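Local structure of nitroreductase family protein (Clostridium novyi, 3G14) at residues A37-F48 against I99-H110. The protein probably acts as an oxidoreductase of the nitroreductase family, whose members typically use bound FMN to pass electrons to their substrates. Sequence-based numbering, arbitrary orientation.
With SO4 (sulfate ion), chain C.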
loop_
_atom_site.group_PDB
_atom_site.type_symbol
_atom_site.label_atom_id
_atom_site.label_comp_id
_atom_site.label_asym_id
_atom_site.label_seq_id
_atom_site.Cartn_x
_atom_site.Cartn_y
_atom_site.Cartn_z
ATOM N N ALA B 37 8.568 -2.388 4.739
ATOM C CA ALA B 37 7.273 -1.709 4.746
ATOM C C ALA B 37 6.807 -1.595 6.205
ATOM O O ALA B 37 7.135 -2.472 7.030
ATOM C CB ALA B 37 6.266 -2.475 3.916
ATOM N N PRO B 38 6.018 -0.542 6.529
ATOM C CA PRO B 38 5.370 -0.460 7.847
ATOM C C PRO B 38 4.233 -1.469 7.936
ATOM O O PRO B 38 3.596 -1.776 6.924
ATOM C CB PRO B 38 4.778 0.964 7.886
ATOM C CG PRO B 38 4.508 1.315 6.469
ATOM C CD PRO B 38 5.596 0.569 5.644
ATOM N N SER B 39 3.969 -1.954 9.138
ATOM C CA SER B 39 2.843 -2.855 9.382
ATOM C C SER B 39 2.330 -2.628 10.793
ATOM O O SER B 39 3.031 -2.087 11.670
ATOM C CB SER B 39 3.255 -4.319 9.189
ATOM O OG SER B 39 4.228 -4.661 10.150
ATOM N N TRP B 40 1.085 -3.025 11.006
ATOM C CA TRP B 40 0.454 -2.833 12.304
ATOM C C TRP B 40 1.205 -3.656 13.347
ATOM O O TRP B 40 1.426 -4.845 13.170
ATOM C CB TRP B 40 -1.022 -3.237 12.242
ATOM C CG TRP B 40 -1.774 -2.880 13.470
ATOM C CD1 TRP B 40 -2.195 -1.635 13.857
ATOM C CD2 TRP B 40 -2.202 -3.776 14.467
ATOM N NE1 TRP B 40 -2.862 -1.711 15.049
ATOM C CE2 TRP B 40 -2.869 -3.020 15.455
ATOM C CE3 TRP B 40 -2.065 -5.150 14.643
ATOM C CZ2 TRP B 40 -3.418 -3.595 16.585
ATOM C CZ3 TRP B 40 -2.608 -5.729 15.770
ATOM C CH2 TRP B 40 -3.285 -4.953 16.728
ATOM N N LYS B 41 1.624 -2.982 14.415
ATOM C CA LYS B 41 2.419 -3.575 15.495
ATOM C C LYS B 41 3.715 -4.264 15.010
ATOM O O LYS B 41 4.245 -5.161 15.665
ATOM C CB LYS B 41 1.535 -4.487 16.360
ATOM C CG LYS B 41 0.516 -3.682 17.197
ATOM C CD LYS B 41 -0.237 -4.550 18.190
ATOM C CE LYS B 41 -1.188 -3.750 19.086
ATOM N NZ LYS B 41 -0.484 -2.716 19.852
ATOM N N ASN B 42 4.217 -3.822 13.856
ATOM C CA ASN B 42 5.378 -4.428 13.187
ATOM C C ASN B 42 5.292 -5.955 13.029
ATOM O O ASN B 42 6.307 -6.639 13.007
ATOM C CB ASN B 42 6.676 -4.021 13.894
ATOM C CG ASN B 42 6.985 -2.521 13.762
ATOM O OD1 ASN B 42 6.369 -1.812 12.972
ATOM N ND2 ASN B 42 7.960 -2.046 14.531
ATOM N N LYS B 43 4.079 -6.487 12.942
ATOM C CA LYS B 43 3.842 -7.866 12.608
ATOM C C LYS B 43 3.913 -8.007 11.093
ATOM O O LYS B 43 3.738 -7.052 10.343
ATOM C CB LYS B 43 2.477 -8.316 13.096
ATOM C CG LYS B 43 2.336 -8.257 14.589
ATOM C CD LYS B 43 0.891 -8.591 14.985
ATOM C CE LYS B 43 0.660 -8.392 16.482
ATOM N NZ LYS B 43 1.704 -9.104 17.264
ATOM N N THR B 44 4.157 -9.190 10.613
ATOM C CA THR B 44 4.326 -9.280 9.147
ATOM C C THR B 44 3.450 -10.404 8.731
ATOM O O THR B 44 3.929 -11.512 8.585
ATOM C CB THR B 44 5.794 -9.532 8.747
ATOM O OG1 THR B 44 6.608 -8.448 9.211
ATOM C CG2 THR B 44 5.941 -9.637 7.211
ATOM N N PRO B 45 2.131 -10.137 8.621
ATOM C CA PRO B 45 1.170 -11.232 8.410
ATOM C C PRO B 45 1.124 -11.833 6.980
ATOM O O PRO B 45 0.170 -12.521 6.651
ATOM C CB PRO B 45 -0.175 -10.580 8.749
ATOM C CG PRO B 45 -0.011 -9.159 8.446
ATOM C CD PRO B 45 1.448 -8.820 8.704
ATOM N N TYR B 46 2.127 -11.567 6.166
ATOM C CA TYR B 46 2.154 -12.012 4.758
ATOM C C TYR B 46 3.523 -12.615 4.433
ATOM O O TYR B 46 4.500 -12.419 5.154
ATOM C CB TYR B 46 1.855 -10.840 3.808
ATOM C CG TYR B 46 2.628 -9.592 4.163
ATOM C CD1 TYR B 46 3.971 -9.459 3.806
ATOM C CD2 TYR B 46 2.046 -8.575 4.919
ATOM C CE1 TYR B 46 4.685 -8.326 4.177
ATOM C CE2 TYR B 46 2.768 -7.472 5.316
ATOM C CZ TYR B 46 4.093 -7.354 4.940
ATOM O OH TYR B 46 4.814 -6.227 5.305
ATOM N N LYS B 47 3.527 -13.418 3.372
ATOM C CA LYS B 47 4.715 -13.900 2.694
ATOM C C LYS B 47 4.457 -13.857 1.195
ATOM O O LYS B 47 3.296 -13.694 0.765
ATOM C CB LYS B 47 5.041 -15.334 3.148
ATOM C CG LYS B 47 5.302 -15.496 4.662
ATOM C CD LYS B 47 5.638 -16.952 5.056
ATOM C CE LYS B 47 6.202 -17.033 6.477
ATOM N NZ LYS B 47 5.294 -16.571 7.515
ATOM N N PHE B 48 5.540 -13.985 0.419
ATOM C CA PHE B 48 5.529 -13.891 -1.046
ATOM C C PHE B 48 5.978 -15.213 -1.630
ATOM O O PHE B 48 6.987 -15.801 -1.171
ATOM C CB PHE B 48 6.462 -12.746 -1.508
ATOM C CG PHE B 48 6.034 -11.438 -0.961
ATOM C CD1 PHE B 48 4.923 -10.782 -1.514
ATOM C CD2 PHE B 48 6.683 -10.875 0.142
ATOM C CE1 PHE B 48 4.444 -9.590 -0.983
ATOM C CE2 PHE B 48 6.216 -9.651 0.678
ATOM C CZ PHE B 48 5.103 -9.011 0.110
ATOM N N ILE B 99 -6.849 -5.868 9.116
ATOM C CA ILE B 99 -5.499 -5.312 9.104
ATOM C C ILE B 99 -4.611 -5.963 8.052
ATOM O O ILE B 99 -3.785 -5.293 7.423
ATOM C CB ILE B 99 -4.853 -5.393 10.517
ATOM C CG1 ILE B 99 -5.130 -4.097 11.240
ATOM C CG2 ILE B 99 -3.306 -5.549 10.466
ATOM C CD1 ILE B 99 -4.656 -2.865 10.478
ATOM N N TYR B 100 -4.809 -7.262 7.859
ATOM C CA TYR B 100 -4.017 -8.026 6.879
ATOM C C TYR B 100 -4.138 -7.464 5.447
ATOM O O TYR B 100 -3.167 -7.488 4.707
ATOM C CB TYR B 100 -4.380 -9.519 6.906
ATOM C CG TYR B 100 -5.557 -9.931 6.050
ATOM C CD1 TYR B 100 -5.375 -10.280 4.701
ATOM C CD2 TYR B 100 -6.831 -10.036 6.580
ATOM C CE1 TYR B 100 -6.439 -10.690 3.918
ATOM C CE2 TYR B 100 -7.910 -10.416 5.798
ATOM C CZ TYR B 100 -7.713 -10.736 4.456
ATOM O OH TYR B 100 -8.756 -11.146 3.652
ATOM N N LEU B 101 -5.321 -6.981 5.069
ATOM C CA LEU B 101 -5.522 -6.374 3.771
ATOM C C LEU B 101 -4.723 -5.064 3.655
ATOM O O LEU B 101 -3.996 -4.857 2.676
ATOM C CB LEU B 101 -7.001 -6.147 3.476
ATOM C CG LEU B 101 -7.746 -7.428 3.093
ATOM C CD1 LEU B 101 -9.268 -7.194 3.044
ATOM C CD2 LEU B 101 -7.180 -8.059 1.767
ATOM N N ILE B 102 -4.799 -4.227 4.686
ATOM C CA ILE B 102 -4.041 -2.986 4.690
ATOM C C ILE B 102 -2.530 -3.253 4.587
ATOM O O ILE B 102 -1.833 -2.712 3.732
ATOM C CB ILE B 102 -4.321 -2.157 5.968
ATOM C CG1 ILE B 102 -5.790 -1.682 5.962
ATOM C CG2 ILE B 102 -3.274 -0.998 6.073
ATOM C CD1 ILE B 102 -6.264 -0.903 7.223
ATOM N N ASP B 103 -2.038 -4.120 5.464
ATOM C CA ASP B 103 -0.613 -4.350 5.598
ATOM C C ASP B 103 -0.026 -5.070 4.390
ATOM O O ASP B 103 1.054 -4.715 3.893
ATOM C CB ASP B 103 -0.341 -5.096 6.880
ATOM C CG ASP B 103 -0.395 -4.159 8.108
ATOM O OD1 ASP B 103 -0.612 -2.944 7.941
ATOM O OD2 ASP B 103 -0.251 -4.639 9.206
ATOM N N THR B 104 -0.764 -6.034 3.870
ATOM C CA THR B 104 -0.294 -6.746 2.679
ATOM C C THR B 104 -0.332 -5.792 1.469
ATOM O O THR B 104 0.582 -5.850 0.634
ATOM C CB THR B 104 -1.112 -8.053 2.426
ATOM O OG1 THR B 104 -1.141 -8.839 3.618
ATOM C CG2 THR B 104 -0.513 -8.899 1.269
ATOM N N ALA B 105 -1.350 -4.909 1.363
ATOM C CA ALA B 105 -1.406 -3.925 0.239
ATOM C C ALA B 105 -0.181 -2.987 0.246
ATOM O O ALA B 105 0.443 -2.702 -0.816
ATOM C CB ALA B 105 -2.733 -3.073 0.251
ATOM N N ILE B 106 0.156 -2.526 1.434
ATOM C CA ILE B 106 1.323 -1.638 1.665
ATOM C C ILE B 106 2.549 -2.329 1.111
ATOM O O ILE B 106 3.288 -1.773 0.294
ATOM C CB ILE B 106 1.521 -1.297 3.187
ATOM C CG1 ILE B 106 0.390 -0.422 3.748
ATOM C CG2 ILE B 106 2.847 -0.520 3.433
ATOM C CD1 ILE B 106 0.436 -0.228 5.295
ATOM N N ALA B 107 2.787 -3.576 1.546
ATOM C CA ALA B 107 4.004 -4.308 1.159
ATOM C C ALA B 107 4.036 -4.623 -0.328
ATOM O O ALA B 107 5.088 -4.493 -0.981
ATOM C CB ALA B 107 4.179 -5.620 2.018
HETATM N N MSE B 108 2.894 -5.032 -0.872
HETATM C CA MSE B 108 2.793 -5.260 -2.307
HETATM C C MSE B 108 3.043 -3.972 -3.126
HETATM O O MSE B 108 3.615 -4.049 -4.211
HETATM C CB MSE B 108 1.416 -5.868 -2.662
HETATM C CG MSE B 108 1.325 -6.308 -4.096
HETATM SE SE MSE B 108 2.713 -7.661 -4.653
HETATM C CE MSE B 108 1.280 -8.954 -5.180
ATOM N N GLU B 109 2.660 -2.795 -2.628
ATOM C CA GLU B 109 2.978 -1.559 -3.373
ATOM C C GLU B 109 4.499 -1.277 -3.315
ATOM O O GLU B 109 5.052 -0.661 -4.253
ATOM C CB GLU B 109 2.152 -0.361 -2.885
ATOM C CG GLU B 109 2.297 0.917 -3.728
ATOM C CD GLU B 109 1.857 0.761 -5.181
ATOM O OE1 GLU B 109 1.431 -0.380 -5.550
ATOM O OE2 GLU B 109 1.957 1.761 -5.932
ATOM N N HIS B 110 5.175 -1.695 -2.234
ATOM C CA HIS B 110 6.638 -1.628 -2.189
ATOM C C HIS B 110 7.253 -2.543 -3.274
ATOM O O HIS B 110 8.230 -2.159 -3.937
ATOM C CB HIS B 110 7.197 -1.953 -0.770
ATOM C CG HIS B 110 7.055 -0.829 0.217
ATOM N ND1 HIS B 110 8.021 -0.537 1.167
ATOM C CD2 HIS B 110 6.030 0.025 0.453
ATOM C CE1 HIS B 110 7.611 0.494 1.898
ATOM N NE2 HIS B 110 6.406 0.841 1.496
HETATM S S SO4 C . 8.833 1.593 11.640
HETATM O O1 SO4 C . 7.590 1.886 10.909
HETATM O O2 SO4 C . 9.489 2.770 12.191
HETATM O O3 SO4 C . 9.758 0.986 10.680
HETATM O O4 SO4 C . 8.558 0.682 12.748
HETATM O O HOH W 1 3.153 -4.199 5.625
HETATM O O HOH W 2 0.075 -6.549 11.105
#
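The Ala107 methyl is the central bump of this contact, small enough to let the backbones come close and set among three side chains of 37-48. Tyr46 CZ lies 3.4 Å from Ala107 CB, Phe48 meets that methyl with its ring edge through CZ, and Ala37 CB touches it from the loop. Ala37 in turn is a bump over one face of the His110 imidazole, a CH-pi contact with CB 3.9 Å from the ring centroid; NE2 bonds to Glu109 of the second subunit and ND1 to Met33 O, fixing the ring. Beside it Ile106 CG2 bears on the CD-CG side of the rigid Pro38 ring. Thr104 OG1, bonded back to Tyr100 O, slides past Tyr46 CD2 at 3.5 Å. Toward the helix start, Trp40 CB packs on Ile99 CG2. Between these apolar patches chi1 of -78° swings the Asp103 carboxylate toward the loop, where OD2 accepts a nearly straight 2.8 Å hydrogen bond from Trp40 N (164°) and another from a water that also donates to Trp40 O. A second water accepts from Tyr46 OH and donates to Pro38 O and Asp103 O. Helix 99-117 thus covers strand 46-51 and its preceding loop, a helix-on-sheet layer of the dimeric alpha/beta nitroreductase fold.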